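Local coordinates for solute-binding protein (Thermoactinomyces vulgaris, PDB 2ZYO) that binds maltotetraose between its two lobes, as a cyclo/maltodextrin-binding protein that probably delivers sugars to a membrane transporter, at residues Asp19-Trp24 with Gly74-Thr79; Gly92-Ile97 with Gly283-Ala288; Gly166-Ala171 with Gly240-Val245; Phe179-Lys184 with Pro206-Gly211; Gly272-Thr277 with Ala344-Pro349. All blocks are in the same frame, centred on the assembly; numbering follows the deposited sequence.

Interaction 1: residues Asp19-Trp24 with Gly74-Thr79; sequences DKLVVW and GADLVT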
# COMPACT_ATOMS: atom_id res chain seq x y z
N ASP A 19 8.44 7.05 -32.87
CA ASP A 19 8.45 5.76 -33.54
C ASP A 19 8.12 4.67 -32.53
O ASP A 19 7.51 3.66 -32.86
CB ASP A 19 9.81 5.48 -34.20
CG ASP A 19 10.90 5.18 -33.19
OD1 ASP A 19 11.30 6.10 -32.45
OD2 ASP A 19 11.35 4.02 -33.14
N LYS A 20 8.54 4.91 -31.29
CA LYS A 20 8.36 3.95 -30.21
C LYS A 20 8.27 4.64 -28.85
O LYS A 20 8.85 5.71 -28.63
CB LYS A 20 9.49 2.92 -30.20
CG LYS A 20 10.82 3.40 -29.64
CD LYS A 20 11.90 2.34 -29.71
CE LYS A 20 11.68 1.23 -28.70
NZ LYS A 20 12.88 0.35 -28.57
N LEU A 21 7.53 4.01 -27.95
CA LEU A 21 7.52 4.39 -26.55
C LEU A 21 7.99 3.17 -25.76
O LEU A 21 7.76 2.04 -26.18
CB LEU A 21 6.12 4.82 -26.11
CG LEU A 21 5.59 6.11 -26.75
CD1 LEU A 21 4.09 6.27 -26.53
CD2 LEU A 21 6.35 7.34 -26.24
N VAL A 22 8.66 3.42 -24.64
CA VAL A 22 9.20 2.33 -23.82
C VAL A 22 8.50 2.31 -22.47
O VAL A 22 8.30 3.35 -21.84
CB VAL A 22 10.74 2.46 -23.64
CG1 VAL A 22 11.29 1.30 -22.80
CG2 VAL A 22 11.44 2.50 -24.99
N VAL A 23 8.12 1.11 -22.04
CA VAL A 23 7.42 0.90 -20.78
C VAL A 23 8.18 -0.15 -19.98
O VAL A 23 8.52 -1.20 -20.52
CB VAL A 23 5.97 0.42 -21.03
CG1 VAL A 23 5.29 0.01 -19.74
CG2 VAL A 23 5.15 1.50 -21.73
N TRP A 24 8.46 0.13 -18.71
CA TRP A 24 9.04 -0.87 -17.81
C TRP A 24 7.96 -1.46 -16.92
O TRP A 24 7.22 -0.72 -16.27
CB TRP A 24 10.16 -0.28 -16.94
CG TRP A 24 11.41 0.11 -17.67
CD1 TRP A 24 11.75 -0.21 -18.95
CD2 TRP A 24 12.49 0.87 -17.14
NE1 TRP A 24 12.98 0.33 -19.26
CE2 TRP A 24 13.46 0.99 -18.16
CE3 TRP A 24 12.74 1.48 -15.90
CZ2 TRP A 24 14.66 1.69 -17.98
CZ3 TRP A 24 13.93 2.17 -15.72
CH2 TRP A 24 14.87 2.28 -16.76
N GLY A 74 16.35 5.29 -21.02
CA GLY A 74 15.29 5.09 -20.04
C GLY A 74 13.92 4.88 -20.66
O GLY A 74 13.69 5.23 -21.82
N ALA A 75 13.02 4.31 -19.87
CA ALA A 75 11.62 4.14 -20.27
C ALA A 75 10.89 5.47 -20.28
O ALA A 75 11.26 6.40 -19.58
CB ALA A 75 10.93 3.18 -19.33
N ASP A 76 9.83 5.55 -21.09
CA ASP A 76 8.94 6.69 -21.04
C ASP A 76 7.99 6.57 -19.86
O ASP A 76 7.76 7.54 -19.13
CB ASP A 76 8.17 6.82 -22.35
CG ASP A 76 9.08 7.08 -23.53
OD1 ASP A 76 9.56 8.22 -23.67
OD2 ASP A 76 9.32 6.14 -24.32
N LEU A 77 7.46 5.36 -19.66
CA LEU A 77 6.59 5.08 -18.53
C LEU A 77 7.23 4.07 -17.59
O LEU A 77 7.76 3.05 -18.03
CB LEU A 77 5.22 4.57 -19.00
CG LEU A 77 4.37 5.47 -19.92
CD1 LEU A 77 3.00 4.83 -20.12
CD2 LEU A 77 4.21 6.88 -19.37
N VAL A 78 7.17 4.38 -16.30
CA VAL A 78 7.73 3.52 -15.25
C VAL A 78 6.68 3.30 -14.17
O VAL A 78 5.64 3.96 -14.15
CB VAL A 78 9.01 4.14 -14.62
CG1 VAL A 78 10.15 4.15 -15.64
CG2 VAL A 78 8.74 5.55 -14.10
N THR A 79 6.94 2.36 -13.26
CA THR A 79 5.98 2.01 -12.22
C THR A 79 6.65 1.49 -10.95
O THR A 79 7.61 0.72 -11.01
CB THR A 79 4.91 1.01 -12.74
OG1 THR A 79 3.96 0.72 -11.71
CG2 THR A 79 5.54 -0.29 -13.24
O HOH W 1 10.57 6.67 -26.57
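The methyl of Ala75 rests on the face of the Trp24 five-membered ring: its CB stands 3.3 Å from the ring centroid, only 1° off the ring normal, a CH-pi contact. Trp24 CG lies anti to the carbonyl carbon (chi1 -68°), which sets CG beside the backbone N and swings the indole beneath the Ala75 methyl. A small residue suits the short gap between the chain and the indole. At the six-membered end, Val78 CG1 lies 3.7 Å from Trp24 CE3, the two side chains side by side and pointing the same way, while Gly74 CA passes near CZ2. At neighbouring positions, Val22 CG1 fits against Ala75, and Val23 CG2 meets Leu77 CB.

The polar grip is centred on Val22. Its N-H gives a bond of 2.8 Å to Asp76 OD2, on the anti lone pair, and its O accepts from both Asp76 N and Leu77 N. Trp24 N then bonds to Leu77 O at 3.1 Å, as between parallel strands. A water donates to both Lys20 O and Asp76 OD2, and Asp76 OD1 is held by Ser290. Asp76 OD2 thus accepts from Val22 N much as a strand carbonyl would, at a point where the 74-79 chain is not yet a strand, and with bonds to both oxygens its carboxylate is probably ionised despite its burial.

Interaction 2: residues Gly92-Ile97 with Gly283-Ala288; sequences GLLQPI and GWYLSA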
# COMPACT_ATOMS: atom_id res chain seq x y z
N GLY A 92 14.29 14.64 -9.43
CA GLY A 92 14.02 14.99 -10.82
C GLY A 92 13.95 13.81 -11.77
O GLY A 92 14.27 13.94 -12.95
N LEU A 93 13.54 12.66 -11.25
CA LEU A 93 13.37 11.45 -12.06
C LEU A 93 12.08 11.48 -12.86
O LEU A 93 12.00 10.90 -13.95
CB LEU A 93 13.38 10.20 -11.18
CG LEU A 93 14.70 9.49 -10.92
CD1 LEU A 93 14.45 8.25 -10.09
CD2 LEU A 93 15.39 9.11 -12.23
N LEU A 94 11.07 12.15 -12.31
CA LEU A 94 9.74 12.17 -12.91
C LEU A 94 9.30 13.58 -13.24
O LEU A 94 9.72 14.54 -12.60
CB LEU A 94 8.72 11.52 -11.96
CG LEU A 94 8.99 10.10 -11.47
CD1 LEU A 94 7.92 9.68 -10.48
CD2 LEU A 94 9.09 9.10 -12.62
N GLN A 95 8.46 13.70 -14.27
CA GLN A 95 7.82 14.97 -14.60
C GLN A 95 6.31 14.82 -14.42
O GLN A 95 5.78 13.71 -14.55
CB GLN A 95 8.18 15.41 -16.02
CG GLN A 95 7.79 14.42 -17.12
CD GLN A 95 8.07 14.97 -18.50
OE1 GLN A 95 7.57 16.04 -18.87
NE2 GLN A 95 8.86 14.24 -19.28
N PRO A 96 5.61 15.93 -14.12
CA PRO A 96 4.16 15.82 -13.92
C PRO A 96 3.44 15.39 -15.19
O PRO A 96 3.95 15.60 -16.30
CB PRO A 96 3.75 17.26 -13.57
CG PRO A 96 5.00 17.93 -13.15
CD PRO A 96 6.09 17.31 -13.95
N ILE A 97 2.28 14.77 -15.03
CA ILE A 97 1.39 14.54 -16.17
C ILE A 97 0.36 15.65 -16.24
O ILE A 97 -0.03 16.22 -15.22
CB ILE A 97 0.71 13.15 -16.14
CG1 ILE A 97 -0.07 12.92 -14.84
CG2 ILE A 97 1.74 12.04 -16.37
CD1 ILE A 97 -1.11 11.80 -14.93
N GLY A 283 1.13 3.02 -9.53
CA GLY A 283 0.72 3.77 -10.71
C GLY A 283 1.74 3.76 -11.82
O GLY A 283 2.85 3.25 -11.65
N TRP A 284 1.35 4.31 -12.97
CA TRP A 284 2.28 4.61 -14.06
C TRP A 284 2.76 6.03 -13.89
O TRP A 284 1.95 6.94 -13.68
CB TRP A 284 1.58 4.49 -15.42
CG TRP A 284 1.29 3.10 -15.88
CD1 TRP A 284 0.06 2.56 -16.11
CD2 TRP A 284 2.25 2.08 -16.17
NE1 TRP A 284 0.19 1.25 -16.53
CE2 TRP A 284 1.52 0.93 -16.57
CE3 TRP A 284 3.65 2.01 -16.13
CZ2 TRP A 284 2.15 -0.27 -16.94
CZ3 TRP A 284 4.27 0.81 -16.48
CH2 TRP A 284 3.52 -0.31 -16.88
N TYR A 285 4.08 6.23 -14.00
CA TYR A 285 4.68 7.56 -13.90
C TYR A 285 5.41 7.90 -15.20
O TYR A 285 5.74 7.01 -15.98
CB TYR A 285 5.63 7.65 -12.70
CG TYR A 285 5.07 6.99 -11.46
CD1 TYR A 285 3.82 7.36 -10.95
CD2 TYR A 285 5.77 5.98 -10.81
CE1 TYR A 285 3.29 6.75 -9.83
CE2 TYR A 285 5.24 5.36 -9.68
CZ TYR A 285 4.01 5.75 -9.20
OH TYR A 285 3.48 5.14 -8.08
N LEU A 286 5.64 9.19 -15.41
CA LEU A 286 6.26 9.68 -16.63
C LEU A 286 7.69 10.14 -16.35
O LEU A 286 7.91 11.08 -15.57
CB LEU A 286 5.44 10.84 -17.21
CG LEU A 286 5.90 11.54 -18.49
CD1 LEU A 286 6.07 10.56 -19.65
CD2 LEU A 286 4.93 12.65 -18.86
N SER A 287 8.65 9.47 -16.98
CA SER A 287 10.06 9.81 -16.80
C SER A 287 10.33 11.25 -17.22
O SER A 287 9.84 11.71 -18.25
CB SER A 287 10.94 8.87 -17.63
OG SER A 287 12.28 9.34 -17.67
N ALA A 288 11.12 11.95 -16.41
CA ALA A 288 11.54 13.32 -16.71
C ALA A 288 12.41 13.36 -17.97
O ALA A 288 12.59 14.41 -18.58
CB ALA A 288 12.28 13.92 -15.53
O HOH W 2 5.52 11.20 -13.42
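Antiparallel pairing at the edge of a mixed beta-sheet joins 92-97 to the end of strand 278-287, just after the Schellman motif in which Gly92, with positive phi, ends a helix. Leu94 and Ser287 form a non-hydrogen-bonded pair whose flanking bonds are Ala288 N to Leu93 O, 2.8 Å, and Gln95 N to Leu286 O, 3.0 Å. Leu94 CA also approaches Leu286 O.

Beside Gln95 and Leu286 a water lies 2.8 Å from Gln95 O, to which it probably donates, and it accepts from Leu286 N. Side chains pack on both sides. Leu94 sends both methyls against Tyr285 CB, CD2 at 3.8 Å, a compact branched end suited to the base of an aromatic side chain. Tyr285 OH is bound to Trp80 O. Leu286 touches both Gln95 and Ile97: its CG rests 3.7 Å from Gln95 CG, and its CB is 4.0 Å from Ile97 CG2. Helix 293-302 also packs against Leu286 and Ile97, so apolar residues suit both places.

Gln95 suits its partly exposed place because its aliphatic part covers Leu286 while its amide reaches a backbone acceptor. Its CG sits between the backbone N and carbonyl carbon (chi1 59°), and from there the extended chain carries NE2 to Ser287 O at 2.9 Å, with that oxygen in the amide plane.

Interaction 3: residues Gly166-Ala171 with Gly240-Val245; sequences GVLFEA and GKVAAV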
# COMPACT_ATOMS: atom_id res chain seq x y z
N GLY A 166 -7.18 -16.92 17.96
CA GLY A 166 -8.39 -16.29 17.45
C GLY A 166 -8.03 -15.18 16.48
O GLY A 166 -8.57 -15.11 15.37
N VAL A 167 -7.13 -14.29 16.91
CA VAL A 167 -6.63 -13.21 16.06
C VAL A 167 -5.12 -13.11 16.21
O VAL A 167 -4.60 -13.01 17.32
CB VAL A 167 -7.27 -11.83 16.40
CG1 VAL A 167 -6.91 -10.80 15.34
CG2 VAL A 167 -8.78 -11.95 16.54
N LEU A 168 -4.43 -13.13 15.08
CA LEU A 168 -2.97 -13.05 15.04
C LEU A 168 -2.56 -12.13 13.91
O LEU A 168 -3.04 -12.27 12.78
CB LEU A 168 -2.37 -14.45 14.85
CG LEU A 168 -0.86 -14.61 14.65
CD1 LEU A 168 -0.09 -14.20 15.90
CD2 LEU A 168 -0.56 -16.06 14.29
N PHE A 169 -1.67 -11.18 14.19
CA PHE A 169 -1.12 -10.32 13.15
C PHE A 169 0.22 -9.72 13.56
O PHE A 169 0.66 -9.92 14.70
CB PHE A 169 -2.14 -9.24 12.71
CG PHE A 169 -2.29 -8.08 13.66
CD1 PHE A 169 -1.76 -6.83 13.34
CD2 PHE A 169 -3.00 -8.22 14.86
CE1 PHE A 169 -1.91 -5.75 14.21
CE2 PHE A 169 -3.15 -7.14 15.73
CZ PHE A 169 -2.61 -5.90 15.40
N GLU A 170 0.85 -9.00 12.64
CA GLU A 170 2.14 -8.35 12.88
C GLU A 170 1.97 -7.10 13.75
O GLU A 170 2.16 -5.98 13.28
CB GLU A 170 2.82 -7.99 11.57
CG GLU A 170 3.54 -9.13 10.90
CD GLU A 170 4.47 -8.66 9.81
OE1 GLU A 170 5.45 -7.94 10.13
OE2 GLU A 170 4.22 -8.99 8.64
N ALA A 171 1.63 -7.32 15.02
CA ALA A 171 1.35 -6.24 15.96
C ALA A 171 2.59 -5.48 16.41
O ALA A 171 2.50 -4.53 17.19
CB ALA A 171 0.56 -6.76 17.16
N GLY A 240 -4.14 -23.82 9.62
CA GLY A 240 -5.56 -24.02 9.90
C GLY A 240 -5.95 -23.84 11.36
O GLY A 240 -7.05 -24.24 11.76
N LYS A 241 -5.06 -23.25 12.15
CA LYS A 241 -5.32 -23.06 13.58
C LYS A 241 -5.43 -21.58 13.98
O LYS A 241 -5.31 -21.24 15.16
CB LYS A 241 -4.24 -23.76 14.42
CG LYS A 241 -4.26 -25.28 14.33
CD LYS A 241 -3.19 -25.92 15.22
CE LYS A 241 -1.82 -25.98 14.54
NZ LYS A 241 -1.11 -24.66 14.46
N VAL A 242 -5.66 -20.71 13.00
CA VAL A 242 -5.85 -19.28 13.27
C VAL A 242 -7.15 -18.82 12.60
O VAL A 242 -7.29 -18.91 11.38
CB VAL A 242 -4.66 -18.42 12.78
CG1 VAL A 242 -4.92 -16.94 13.01
CG2 VAL A 242 -3.36 -18.84 13.48
N ALA A 243 -8.08 -18.32 13.41
CA ALA A 243 -9.38 -17.90 12.90
C ALA A 243 -9.29 -16.67 11.99
O ALA A 243 -9.90 -16.64 10.93
CB ALA A 243 -10.35 -17.65 14.04
N ALA A 244 -8.52 -15.67 12.42
CA ALA A 244 -8.41 -14.42 11.68
C ALA A 244 -7.03 -13.79 11.79
O ALA A 244 -6.38 -13.88 12.83
CB ALA A 244 -9.47 -13.43 12.14
N VAL A 245 -6.58 -13.18 10.70
CA VAL A 245 -5.37 -12.36 10.69
C VAL A 245 -5.70 -10.98 10.14
O VAL A 245 -6.73 -10.79 9.49
CB VAL A 245 -4.21 -13.00 9.86
CG1 VAL A 245 -3.85 -14.39 10.39
CG2 VAL A 245 -4.55 -13.06 8.37
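Backbone bonds set the frame in which Val167 and Ala244 stand opposite each other as a parallel pair, their CA atoms 4.9 Å apart. Leu168 N donates to Ala244 O at 3.1 Å, while a weak, bent bond of 3.0 Å runs from Ala244 N to Gly166 O. Carbon-bound hydrogens add to these: Val167 CA lies 3.3 Å from the same Ala244 O, and Val245 CA comes 3.1 Å from Leu168 O. That last carbonyl is buried and finds no conventional partner in the model, so the CA-H...O contact is probably some compensation.

The apolar contact is between Leu168 and Val242, which cross at about a right angle, Leu168 CB 4.0 Å from Val242 CG1 and CD2 equally far from Val242 CG2. With CG anti to the backbone N (chi1 175°), the leucine reaches across to both valine branches, and Leu236 of helix 230-238 packs on both residues. Separately, helix 147-157 covers Val167, on the face it shares with Ala244. Small residues suit the corners where the chains turn, and Ala243 CB packs against Gly166 O, at 3.4 Å.

Strands 165-169 and 242-247, lined by helices, are neighbouring parallel strands of an alpha/beta lobe, the architecture characteristic of periplasmic-type solute-binding proteins.

Interaction 4: residues Phe179-Lys184 with Pro206-Gly211; sequences FLFAAK and PEAVQG
Lys184 lies across the flank of helix 206-220 near the C-terminal end of helix 174-183, in a helix-helix packing whose short axes pass 7.8 Å apart at 136°, with Gly211 at the close approach. Its CB sits 3.4 Å from Glu207 O and near Gln210 CB. CG, anti to the carbonyl carbon, rests over the backbone, 3.6 Å from Gly211 N, and touches Gln210 CB as well; the two side chains cross at about a right angle. At chi2 (-54°) the chain bends, and from CD onward it leads away: CD still brushes Gln210 CB, CE lies near Gln210 O, and NZ forms salt bridges with Asp271 and Glu214. Lysine suits the place because its methylenes cover the helix while its ammonium reaches acids beyond it. In return Glu207 lays its own aliphatic part against the Lys184 backbone, CG 3.2 Å from Lys184 O.

The other half of the contact is aromatic. Phe181 spreads its ring beside the helix, and Gly211 lies over one face, its CA 4.3 Å from the centroid and 17° off the normal, a CH-pi contact. Glycine, having no side chain, lets the backbone lie directly over the ring. Phe174 meets the Phe181 ring edge-to-face, and Met212 and Val215, further along helix 206-220, also pack on Phe181. Ala208 turns its CB away from the other helix, yet that methyl still lies 4.3 Å from Phe181 CD1, and its carbonyl O comes obliquely to Phe181 CE1 at 3.3 Å.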
# COMPACT_ATOMS: atom_id res chain seq x y z
N PHE A 179 -3.82 1.49 12.04
CA PHE A 179 -5.24 1.73 12.33
C PHE A 179 -5.49 2.03 13.81
O PHE A 179 -6.38 2.80 14.14
CB PHE A 179 -6.14 0.60 11.80
CG PHE A 179 -6.20 -0.62 12.68
CD1 PHE A 179 -7.25 -0.80 13.57
CD2 PHE A 179 -5.21 -1.60 12.60
CE1 PHE A 179 -7.31 -1.94 14.38
CE2 PHE A 179 -5.26 -2.74 13.40
CZ PHE A 179 -6.32 -2.91 14.30
N LEU A 180 -4.68 1.42 14.68
CA LEU A 180 -4.78 1.67 16.12
C LEU A 180 -4.35 3.09 16.48
O LEU A 180 -4.94 3.71 17.37
CB LEU A 180 -3.96 0.64 16.91
CG LEU A 180 -4.38 -0.83 16.80
CD1 LEU A 180 -3.33 -1.75 17.40
CD2 LEU A 180 -5.73 -1.06 17.46
N PHE A 181 -3.33 3.60 15.80
CA PHE A 181 -2.86 4.97 16.00
C PHE A 181 -3.84 5.97 15.40
O PHE A 181 -4.19 6.96 16.04
CB PHE A 181 -1.46 5.14 15.43
CG PHE A 181 -0.39 4.43 16.21
CD1 PHE A 181 0.36 5.10 17.16
CD2 PHE A 181 -0.14 3.07 16.00
CE1 PHE A 181 1.35 4.44 17.90
CE2 PHE A 181 0.85 2.40 16.73
CZ PHE A 181 1.59 3.09 17.67
N ALA A 182 -4.28 5.71 14.17
CA ALA A 182 -5.25 6.57 13.49
C ALA A 182 -6.56 6.69 14.26
O ALA A 182 -7.17 7.76 14.30
CB ALA A 182 -5.51 6.06 12.08
N ALA A 183 -6.99 5.59 14.89
CA ALA A 183 -8.20 5.57 15.71
C ALA A 183 -8.15 6.59 16.85
O ALA A 183 -9.18 7.16 17.23
CB ALA A 183 -8.43 4.18 16.28
N LYS A 184 -6.95 6.83 17.37
CA LYS A 184 -6.77 7.76 18.49
C LYS A 184 -6.54 9.20 18.02
O LYS A 184 -6.50 10.12 18.84
CB LYS A 184 -5.61 7.30 19.38
CG LYS A 184 -5.64 5.82 19.75
CD LYS A 184 -6.96 5.40 20.39
CE LYS A 184 -7.04 3.89 20.52
NZ LYS A 184 -8.32 3.46 21.16
N PRO A 206 0.17 12.63 22.70
CA PRO A 206 -0.68 11.85 23.60
C PRO A 206 -1.55 10.84 22.83
O PRO A 206 -1.75 9.72 23.30
CB PRO A 206 -1.57 12.91 24.26
CG PRO A 206 -0.77 14.16 24.18
CD PRO A 206 -0.02 14.08 22.89
N GLU A 207 -2.02 11.25 21.66
CA GLU A 207 -2.78 10.36 20.77
C GLU A 207 -1.97 9.12 20.39
O GLU A 207 -2.50 8.01 20.41
CB GLU A 207 -3.22 11.11 19.50
CG GLU A 207 -4.27 12.20 19.72
CD GLU A 207 -3.70 13.55 20.14
OE1 GLU A 207 -2.48 13.66 20.40
OE2 GLU A 207 -4.49 14.51 20.22
N ALA A 208 -0.70 9.32 20.07
CA ALA A 208 0.18 8.22 19.69
C ALA A 208 0.41 7.26 20.85
O ALA A 208 0.46 6.04 20.65
CB ALA A 208 1.50 8.75 19.16
N VAL A 209 0.54 7.80 22.05
CA VAL A 209 0.70 6.99 23.26
C VAL A 209 -0.53 6.09 23.44
O VAL A 209 -0.39 4.90 23.73
CB VAL A 209 0.96 7.85 24.51
CG1 VAL A 209 0.96 7.00 25.77
CG2 VAL A 209 2.29 8.60 24.37
N GLN A 210 -1.72 6.65 23.23
CA GLN A 210 -2.95 5.87 23.32
C GLN A 210 -2.99 4.74 22.28
O GLN A 210 -3.48 3.65 22.57
CB GLN A 210 -4.19 6.76 23.18
CG GLN A 210 -4.30 7.87 24.24
CD GLN A 210 -4.34 7.33 25.66
OE1 GLN A 210 -3.46 7.62 26.47
NE2 GLN A 210 -5.36 6.54 25.96
N GLY A 211 -2.45 5.01 21.09
CA GLY A 211 -2.32 4.00 20.04
C GLY A 211 -1.39 2.88 20.45
O GLY A 211 -1.72 1.70 20.30

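Interaction 5: residues Gly272-Thr277 with Ala344-Pro349; sequences GKDAQT and ASKGVP
Val348 N donates to Thr277 O, a bond of 2.9 Å that begins the parallel pairing of strand 348-349 with strand 278-287 in the mixed sheet; Val348 bonds next to Ile279. Beside that bond the chains run very close, with Gly347 CA 3.1 Å from the same Thr277 O, and glycine suits so close a backbone approach. One residue earlier, Gln276 CA makes a CA-H...O contact with Lys346 O at 3.6 Å, and Gln276 CB and CG lie alongside the same oxygen. Thr277 N is buried here and has no partner in the model.

Further from the strand, Lys346 reaches over Asp274. Its CD is 3.6 Å from Asp274 CG, with CE facing both carboxylate oxygens, so the methylenes rather than the charge do the touching. The torsion at chi4 (69°) turns the end aside: NZ stays 5.1 Å from Asp274 OD1, too far for a salt bridge though perhaps still a mild attraction, and bonds instead to Lys342 O. Lysine suits this partly exposed place: its methylenes cover Asp274 while its amine ends on a backbone oxygen.

In the next shell, a type I turn from Ala344 to Gly347, following helix 338-344, presents Lys346 and Gly347 to the loop. Gln343 holds Ala275 O through its side chain, and Ala182 packs on Gln276. Thr277 carries OG1 between its backbone N and carbonyl carbon (chi1 51°), which turns the hydroxyl to its hydrogen-bond partner, Ser130 OG.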
# COMPACT_ATOMS: atom_id res chain seq x y z
N GLY A 272 -15.84 3.96 17.54
CA GLY A 272 -17.07 4.46 16.92
C GLY A 272 -17.01 4.78 15.44
O GLY A 272 -18.03 5.18 14.86
N LYS A 273 -15.84 4.62 14.83
CA LYS A 273 -15.65 4.98 13.42
C LYS A 273 -15.06 3.85 12.59
O LYS A 273 -14.57 2.85 13.13
CB LYS A 273 -14.74 6.20 13.29
CG LYS A 273 -15.36 7.52 13.75
CD LYS A 273 -14.51 8.71 13.32
CE LYS A 273 -13.11 8.66 13.92
NZ LYS A 273 -12.24 9.78 13.46
N ASP A 274 -15.10 4.01 11.26
CA ASP A 274 -14.42 3.10 10.35
C ASP A 274 -12.93 3.07 10.68
O ASP A 274 -12.33 4.11 10.97
CB ASP A 274 -14.60 3.55 8.90
CG ASP A 274 -16.04 3.47 8.42
OD1 ASP A 274 -16.69 2.43 8.65
OD2 ASP A 274 -16.51 4.44 7.80
N ALA A 275 -12.34 1.88 10.63
CA ALA A 275 -10.89 1.75 10.79
C ALA A 275 -10.18 2.39 9.61
O ALA A 275 -10.62 2.27 8.46
CB ALA A 275 -10.50 0.29 10.94
N GLN A 276 -9.08 3.08 9.90
CA GLN A 276 -8.29 3.76 8.89
C GLN A 276 -6.95 3.05 8.73
O GLN A 276 -6.10 3.10 9.61
CB GLN A 276 -8.04 5.22 9.27
CG GLN A 276 -9.29 6.06 9.39
CD GLN A 276 -8.97 7.47 9.84
OE1 GLN A 276 -8.44 8.28 9.07
NE2 GLN A 276 -9.29 7.78 11.09
N THR A 277 -6.78 2.40 7.58
CA THR A 277 -5.55 1.70 7.27
C THR A 277 -4.72 2.51 6.29
O THR A 277 -5.23 3.45 5.66
CB THR A 277 -5.85 0.33 6.63
OG1 THR A 277 -6.77 0.51 5.55
CG2 THR A 277 -6.47 -0.61 7.65
N ALA A 344 -10.00 -0.44 1.80
CA ALA A 344 -9.17 0.51 1.07
C ALA A 344 -9.88 1.85 0.87
O ALA A 344 -9.24 2.89 0.83
CB ALA A 344 -8.74 -0.06 -0.28
N SER A 345 -11.21 1.80 0.77
CA SER A 345 -12.03 3.00 0.58
C SER A 345 -12.10 3.86 1.85
O SER A 345 -12.61 4.98 1.83
CB SER A 345 -13.44 2.63 0.11
OG SER A 345 -14.22 2.11 1.17
N LYS A 346 -11.60 3.31 2.95
CA LYS A 346 -11.62 3.99 4.24
C LYS A 346 -10.20 4.27 4.75
O LYS A 346 -10.01 4.69 5.89
CB LYS A 346 -12.43 3.16 5.25
CG LYS A 346 -13.92 3.11 4.92
CD LYS A 346 -14.59 1.89 5.53
CE LYS A 346 -16.03 1.77 5.07
NZ LYS A 346 -16.14 1.43 3.63
N GLY A 347 -9.22 4.06 3.87
CA GLY A 347 -7.82 4.24 4.22
C GLY A 347 -7.22 5.56 3.79
O GLY A 347 -7.89 6.39 3.16
N VAL A 348 -5.96 5.77 4.15
CA VAL A 348 -5.21 6.96 3.75
C VAL A 348 -3.87 6.56 3.14
O VAL A 348 -3.28 5.55 3.53
CB VAL A 348 -4.99 7.95 4.94
CG1 VAL A 348 -6.31 8.60 5.35
CG2 VAL A 348 -4.33 7.26 6.12
N PRO A 349 -3.38 7.34 2.16
CA PRO A 349 -2.15 6.97 1.49
C PRO A 349 -0.96 6.97 2.44
O PRO A 349 -0.84 7.86 3.28
CB PRO A 349 -1.97 8.06 0.43
CG PRO A 349 -3.33 8.66 0.26
CD PRO A 349 -3.94 8.60 1.62

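Overall arrangement
From the N terminus, interaction 1 closes first, joining strand 20-25 to strand 77-81 after the chain has passed through two helices. Interaction 2 then opens at 92-97 and closes only at 283-288, a long loop within which interactions 3 and 4 both lie; interaction 4 is itself nested in interaction 3. Interaction 5 begins at 272-277, before interaction 2 closes, so these two cross. Interactions 1 and 2 touch through neighbouring strands 77-81 and 278-287, about 42 Å and 40 Å, centre to centre, from interaction 3 at the other end of the molecule. Interactions 4 and 5 touch through Phe179 and Gln276, and strand 278-287 runs from interaction 5 to interaction 2.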